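Local coordinates for protein endoglucanase (Uncultured bacterium, PDB 3X17) that hydrolyses internal beta-1,4-glucosidic bonds of cellulose as a family 9 glycoside hydrolase with an N-terminal Ig-like domain, at residues A28-A33 with A461-L466; P114-V119 with Y468-N473. All coordinates share one frame; numbering follows the deposited sequence.

Overall arrangement
Both contacts use helix 456-469, and their centres lie about 9 Å apart. Contact 1 sets residues 28-33 of the N-terminal Ig-like domain against the middle of this helix. Contact 2 sets the start of helix 115-130 against the end of the same helix and the turn after it. Along the chain the order is 28-33, 114-119, 461-466, 468-473, and the pairings cross. The contacts touch each other: the hydroxyl of Tyr116 packs against Leu463 and Leu466, and Gln32 meets Val472. Helix 456-469, late in the chain, thus packs on both the Ig-like domain and the first helix of the family 9 catalytic domain.

Contact 1 of 2, residues A28-A33 with A461-L466; sequences ATPKQA and AALAQL
The two backbones stay well separated, with the CA atoms of Thr29 and Leu463 8.6 Å apart, and side chains bridge the gap between the extended segment 28-33 and helical 461-466. Leu463 does most of the touching, through one methyl. Its CG stands anti to the backbone N (chi1 176°), and the CD2 branch ends against Thr29. Leu463 CD2 lies 3.6 Å from Thr29 OG1 and almost as near to Thr29 CB, so it meets the base of the threonine where the two side chains cross at about a right angle. Pro30 flanks the same methyl, its ring atom CD 4.2 Å from Leu463 CD2. The threonine hydroxyl is turned back on its own segment. Thr29 OG1 donates to Pro30 O at 3.0 Å, from a position tilted 34° from the carbonyl plane. With Thr29 replaced by an alanine, Pro30 O is likely to lose that donor, and a gap would probably open beside the Leu463 methyl. The contact joins two domains: the Ig-like sandwich supplies a loop and the start of strand 32-37, and the (alpha/alpha)6 barrel supplies helix 456-469. The bond to CB of Lys31 leads away from the helix. Its NZ donates in the carbonyl plane to Thr29 O and also to the carbonyl oxygens of Pro27 and Thr89. Gln32 stretches its chain toward the helix. Gln32 NE2 lies 4.0 Å from Ala464 CA, alongside that residue. The main partner of this amide nitrogen is Asp467, while OE1 is bonded to Arg85. A water adds a polar link: it donates to Ala464 O at 2.7 Å and takes a weak bond from Gln32 NE2. Phe556 of helix 543-558 also packs on the side chain of Leu463, and Tyr417 of helix 396-418 touches Ala464.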
loop_
_atom_site.group_PDB
_atom_site.type_symbol
_atom_site.label_atom_id
_atom_site.label_comp_id
_atom_site.label_asym_id
_atom_site.label_seq_id
_atom_site.Cartn_x
_atom_site.Cartn_y
_atom_site.Cartn_z
ATOM N N ALA A 28 0.998 15.746 -18.210
ATOM C CA ALA A 28 -0.411 15.771 -18.576
ATOM C C ALA A 28 -1.349 16.046 -17.404
ATOM O O ALA A 28 -2.566 16.100 -17.573
ATOM C CB ALA A 28 -0.810 14.481 -19.281
ATOM N N THR A 29 -0.817 16.129 -16.194
ATOM C CA THR A 29 -1.700 16.084 -15.051
ATOM C C THR A 29 -1.842 17.447 -14.432
ATOM O O THR A 29 -1.001 18.326 -14.656
ATOM C CB THR A 29 -1.211 15.073 -13.987
ATOM O OG1 THR A 29 -0.165 15.661 -13.197
ATOM C CG2 THR A 29 -0.693 13.803 -14.665
ATOM N N PRO A 30 -2.892 17.621 -13.621
ATOM C CA PRO A 30 -2.990 18.791 -12.742
ATOM C C PRO A 30 -1.786 18.893 -11.822
ATOM O O PRO A 30 -1.169 17.883 -11.510
ATOM C CB PRO A 30 -4.272 18.542 -11.941
ATOM C CG PRO A 30 -5.010 17.444 -12.715
ATOM C CD PRO A 30 -3.955 16.633 -13.383
ATOM N N LYS A 31 -1.387 20.106 -11.477
ATOM C CA LYS A 31 -0.138 20.309 -10.731
ATOM C C LYS A 31 -0.346 21.323 -9.614
ATOM O O LYS A 31 -0.450 22.526 -9.876
ATOM C CB LYS A 31 1.001 20.743 -11.665
ATOM C CG LYS A 31 1.139 19.912 -12.959
ATOM C CD LYS A 31 2.293 20.443 -13.836
ATOM C CE LYS A 31 2.456 19.626 -15.144
ATOM N NZ LYS A 31 1.196 19.496 -15.963
ATOM N N GLN A 32 -0.538 20.835 -8.390
ATOM C CA GLN A 32 -0.868 21.710 -7.258
ATOM C C GLN A 32 0.380 22.219 -6.531
ATOM O O GLN A 32 1.401 21.531 -6.482
ATOM C CB GLN A 32 -1.791 20.991 -6.276
ATOM C CG GLN A 32 -1.205 19.682 -5.692
ATOM C CD GLN A 32 -2.172 19.003 -4.721
ATOM O OE1 GLN A 32 -2.772 19.665 -3.863
ATOM N NE2 GLN A 32 -2.314 17.673 -4.839
ATOM N N ALA A 33 0.297 23.428 -5.981
ATOM C CA ALA A 33 1.212 23.857 -4.929
ATOM C C ALA A 33 0.406 24.542 -3.838
ATOM O O ALA A 33 -0.627 25.174 -4.097
ATOM C CB ALA A 33 2.291 24.815 -5.482
ATOM N N ALA A 461 -8.371 13.297 -7.675
ATOM C CA ALA A 461 -8.386 12.997 -6.254
ATOM C C ALA A 461 -7.428 11.858 -5.921
ATOM O O ALA A 461 -6.829 11.863 -4.863
ATOM C CB ALA A 461 -9.808 12.682 -5.760
ATOM N N ALA A 462 -7.324 10.861 -6.800
ATOM C CA ALA A 462 -6.369 9.780 -6.617
ATOM C C ALA A 462 -4.941 10.318 -6.713
ATOM O O ALA A 462 -4.081 9.986 -5.882
ATOM C CB ALA A 462 -6.595 8.679 -7.664
ATOM N N LEU A 463 -4.668 11.139 -7.719
ATOM C CA LEU A 463 -3.324 11.716 -7.856
ATOM C C LEU A 463 -2.944 12.453 -6.579
ATOM O O LEU A 463 -1.785 12.423 -6.145
ATOM C CB LEU A 463 -3.247 12.698 -9.030
ATOM C CG LEU A 463 -1.919 13.437 -9.217
ATOM C CD1 LEU A 463 -0.760 12.401 -9.393
ATOM C CD2 LEU A 463 -2.013 14.303 -10.480
ATOM N N ALA A 464 -3.926 13.120 -5.994
ATOM C CA ALA A 464 -3.701 13.916 -4.792
ATOM C C ALA A 464 -3.189 13.050 -3.622
ATOM O O ALA A 464 -2.636 13.581 -2.639
ATOM C CB ALA A 464 -4.993 14.626 -4.402
ATOM N N GLN A 465 -3.402 11.740 -3.703
ATOM C CA GLN A 465 -2.897 10.840 -2.640
ATOM C C GLN A 465 -1.405 10.545 -2.807
ATOM O O GLN A 465 -0.656 10.496 -1.820
ATOM C CB GLN A 465 -3.681 9.525 -2.599
ATOM C CG GLN A 465 -5.152 9.739 -2.440
ATOM C CD GLN A 465 -5.451 10.857 -1.462
ATOM O OE1 GLN A 465 -4.891 10.888 -0.345
ATOM N NE2 GLN A 465 -6.322 11.810 -1.876
ATOM N N LEU A 466 -0.972 10.424 -4.058
ATOM C CA LEU A 466 0.452 10.466 -4.355
ATOM C C LEU A 466 1.102 11.797 -3.968
ATOM O O LEU A 466 2.141 11.794 -3.318
ATOM C CB LEU A 466 0.726 10.119 -5.812
ATOM C CG LEU A 466 0.359 8.710 -6.279
ATOM C CD1 LEU A 466 0.370 8.649 -7.795
ATOM C CD2 LEU A 466 1.404 7.713 -5.763
HETATM O O HOH W 1 -2.596 16.275 -2.155
#

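Contact 2 of 2, residues P114-V119 with Y468-N473; sequences PVYRDV and YVLGVN
A single methyl, Leu470 CD1, makes every close approach between these segments, meeting Tyr116 and Val119 together. Leu470 CD1 sits at the edge of the tyrosine ring, near its plane, 4.1 Å from Tyr116 CE1. Its second neighbour is Val119 CG2, at 4.2 Å from Leu470 CD1. Leucine and tyrosine run past one another in opposite directions, and so do leucine and valine. Both distances are ordinary apolar packing, and all three residues are buried. Val119, about one turn on from Tyr116, points toward the leucine; the tyrosine starts off to the side and only the end of its ring comes near. The ring reaches across because its CG lies beside the backbone N (chi1 -76°), anti to the carbonyl carbon. Val115 CG2 lies 3.7 Å above the plane of the Tyr116 ring, near the margin of the ring rather than its centre, and so covers part of one face. Leu470 is the first residue beyond the helical part of 456-469. The chain then turns at Gly471, whose backbone angles would press a side chain into the carbonyl O of Leu470, which is reason enough for a glycine. An inverse gamma turn centred on Val472 follows. Asn473 ties this turn back to the helix end: Asn473 ND2 donates to Tyr468 O at 2.9 Å, with an N-H...acceptor angle of 164°. The acceptor lies in the plane of the amide, and ND2 has another bond to Lys477 O, which together should hold the amide's rotation. Around the contact, Tyr116 also packs on Asp467 of helix 456-469 and on Phe556 of helix 543-558, while Val119 meets Ala553 of that same C-terminal helix. Leu470 is joined by a backbone hydrogen bond to Gln22, in the link between strands 17-19 and 24-25.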
loop_
_atom_site.group_PDB
_atom_site.type_symbol
_atom_site.label_atom_id
_atom_site.label_comp_id
_atom_site.label_asym_id
_atom_site.label_seq_id
_atom_site.Cartn_x
_atom_site.Cartn_y
_atom_site.Cartn_z
ATOM N N PRO A 114 8.154 12.049 -16.684
ATOM C CA PRO A 114 7.430 10.807 -16.382
ATOM C C PRO A 114 7.757 10.301 -14.962
ATOM O O PRO A 114 8.324 9.225 -14.780
ATOM C CB PRO A 114 7.935 9.850 -17.454
ATOM C CG PRO A 114 9.372 10.306 -17.698
ATOM C CD PRO A 114 9.338 11.817 -17.539
ATOM N N VAL A 115 7.420 11.100 -13.956
ATOM C CA VAL A 115 8.015 10.906 -12.644
ATOM C C VAL A 115 7.529 9.633 -11.940
ATOM O O VAL A 115 8.185 9.154 -11.022
ATOM C CB VAL A 115 7.786 12.125 -11.735
ATOM C CG1 VAL A 115 8.441 13.367 -12.364
ATOM C CG2 VAL A 115 6.282 12.351 -11.500
ATOM N N TYR A 116 6.383 9.096 -12.346
ATOM C CA TYR A 116 5.829 7.979 -11.604
ATOM C C TYR A 116 6.391 6.665 -12.091
ATOM O O TYR A 116 6.129 5.635 -11.490
ATOM C CB TYR A 116 4.304 7.984 -11.598
ATOM C CG TYR A 116 3.790 9.032 -10.645
ATOM C CD1 TYR A 116 4.060 8.925 -9.291
ATOM C CD2 TYR A 116 3.229 10.232 -11.120
ATOM C CE1 TYR A 116 3.748 9.956 -8.405
ATOM C CE2 TYR A 116 2.823 11.231 -10.232
ATOM C CZ TYR A 116 3.130 11.097 -8.875
ATOM O OH TYR A 116 2.761 12.058 -7.971
ATOM N N ARG A 117 7.229 6.722 -13.127
ATOM C CA ARG A 117 7.997 5.550 -13.521
ATOM C C ARG A 117 9.053 5.231 -12.472
ATOM O O ARG A 117 9.266 4.076 -12.136
ATOM C CB ARG A 117 8.643 5.752 -14.898
ATOM C CG ARG A 117 7.677 5.477 -16.049
ATOM C CD ARG A 117 8.321 5.684 -17.420
ATOM N NE ARG A 117 7.301 5.734 -18.464
ATOM C CZ ARG A 117 7.445 6.357 -19.631
ATOM N NH1 ARG A 117 8.582 6.993 -19.923
ATOM N NH2 ARG A 117 6.440 6.355 -20.502
ATOM N N ASP A 118 9.725 6.261 -11.977
ATOM C CA ASP A 118 10.728 6.087 -10.945
ATOM C C ASP A 118 10.097 5.797 -9.589
ATOM O O ASP A 118 10.666 5.057 -8.802
ATOM C CB ASP A 118 11.624 7.325 -10.851
ATOM C CG ASP A 118 12.359 7.599 -12.149
ATOM O OD1 ASP A 118 12.996 6.664 -12.686
ATOM O OD2 ASP A 118 12.141 8.682 -12.710
ATOM N N VAL A 119 8.975 6.446 -9.295
ATOM C CA VAL A 119 8.241 6.152 -8.053
ATOM C C VAL A 119 7.798 4.677 -8.042
ATOM O O VAL A 119 8.062 3.950 -7.086
ATOM C CB VAL A 119 6.993 7.051 -7.886
ATOM C CG1 VAL A 119 6.144 6.571 -6.732
ATOM C CG2 VAL A 119 7.396 8.477 -7.677
ATOM N N TYR A 468 0.238 13.820 -1.751
ATOM C CA TYR A 468 0.188 13.943 -0.304
ATOM C C TYR A 468 1.292 13.132 0.393
ATOM O O TYR A 468 2.014 13.670 1.241
ATOM C CB TYR A 468 -1.186 13.542 0.235
ATOM C CG TYR A 468 -1.198 13.358 1.739
ATOM C CD1 TYR A 468 -1.372 14.448 2.593
ATOM C CD2 TYR A 468 -1.156 12.085 2.306
ATOM C CE1 TYR A 468 -1.389 14.273 3.978
ATOM C CE2 TYR A 468 -1.230 11.906 3.679
ATOM C CZ TYR A 468 -1.319 13.002 4.512
ATOM O OH TYR A 468 -1.321 12.822 5.884
ATOM N N VAL A 469 1.498 11.884 -0.039
ATOM C CA VAL A 469 2.531 11.064 0.590
ATOM C C VAL A 469 3.913 11.479 0.122
ATOM O O VAL A 469 4.919 11.019 0.682
ATOM C CB VAL A 469 2.364 9.525 0.385
ATOM C CG1 VAL A 469 1.056 8.994 0.996
ATOM C CG2 VAL A 469 2.517 9.143 -1.077
ATOM N N LEU A 470 3.970 12.347 -0.892
ATOM C CA LEU A 470 5.247 12.757 -1.432
ATOM C C LEU A 470 5.552 14.218 -1.168
ATOM O O LEU A 470 6.423 14.795 -1.815
ATOM C CB LEU A 470 5.370 12.425 -2.931
ATOM C CG LEU A 470 5.505 10.931 -3.230
ATOM C CD1 LEU A 470 5.390 10.674 -4.738
ATOM C CD2 LEU A 470 6.844 10.386 -2.733
ATOM N N GLY A 471 4.832 14.812 -0.220
ATOM C CA GLY A 471 5.245 16.106 0.336
ATOM C C GLY A 471 4.162 17.176 0.400
ATOM O O GLY A 471 4.379 18.256 0.985
ATOM N N VAL A 472 2.976 16.869 -0.127
ATOM C CA VAL A 472 1.854 17.800 -0.023
ATOM C C VAL A 472 1.055 17.550 1.254
ATOM O O VAL A 472 -0.029 16.978 1.234
ATOM C CB VAL A 472 0.955 17.849 -1.315
ATOM C CG1 VAL A 472 -0.148 18.946 -1.178
ATOM C CG2 VAL A 472 1.812 18.187 -2.538
ATOM N N ASN A 473 1.611 17.996 2.375
ATOM C CA ASN A 473 1.074 17.695 3.702
ATOM C C ASN A 473 1.682 18.683 4.707
ATOM O O ASN A 473 2.665 19.358 4.400
ATOM C CB ASN A 473 1.395 16.244 4.087
ATOM C CG ASN A 473 2.897 15.977 4.166
ATOM O OD1 ASN A 473 3.610 16.630 4.930
ATOM N ND2 ASN A 473 3.394 15.062 3.323
#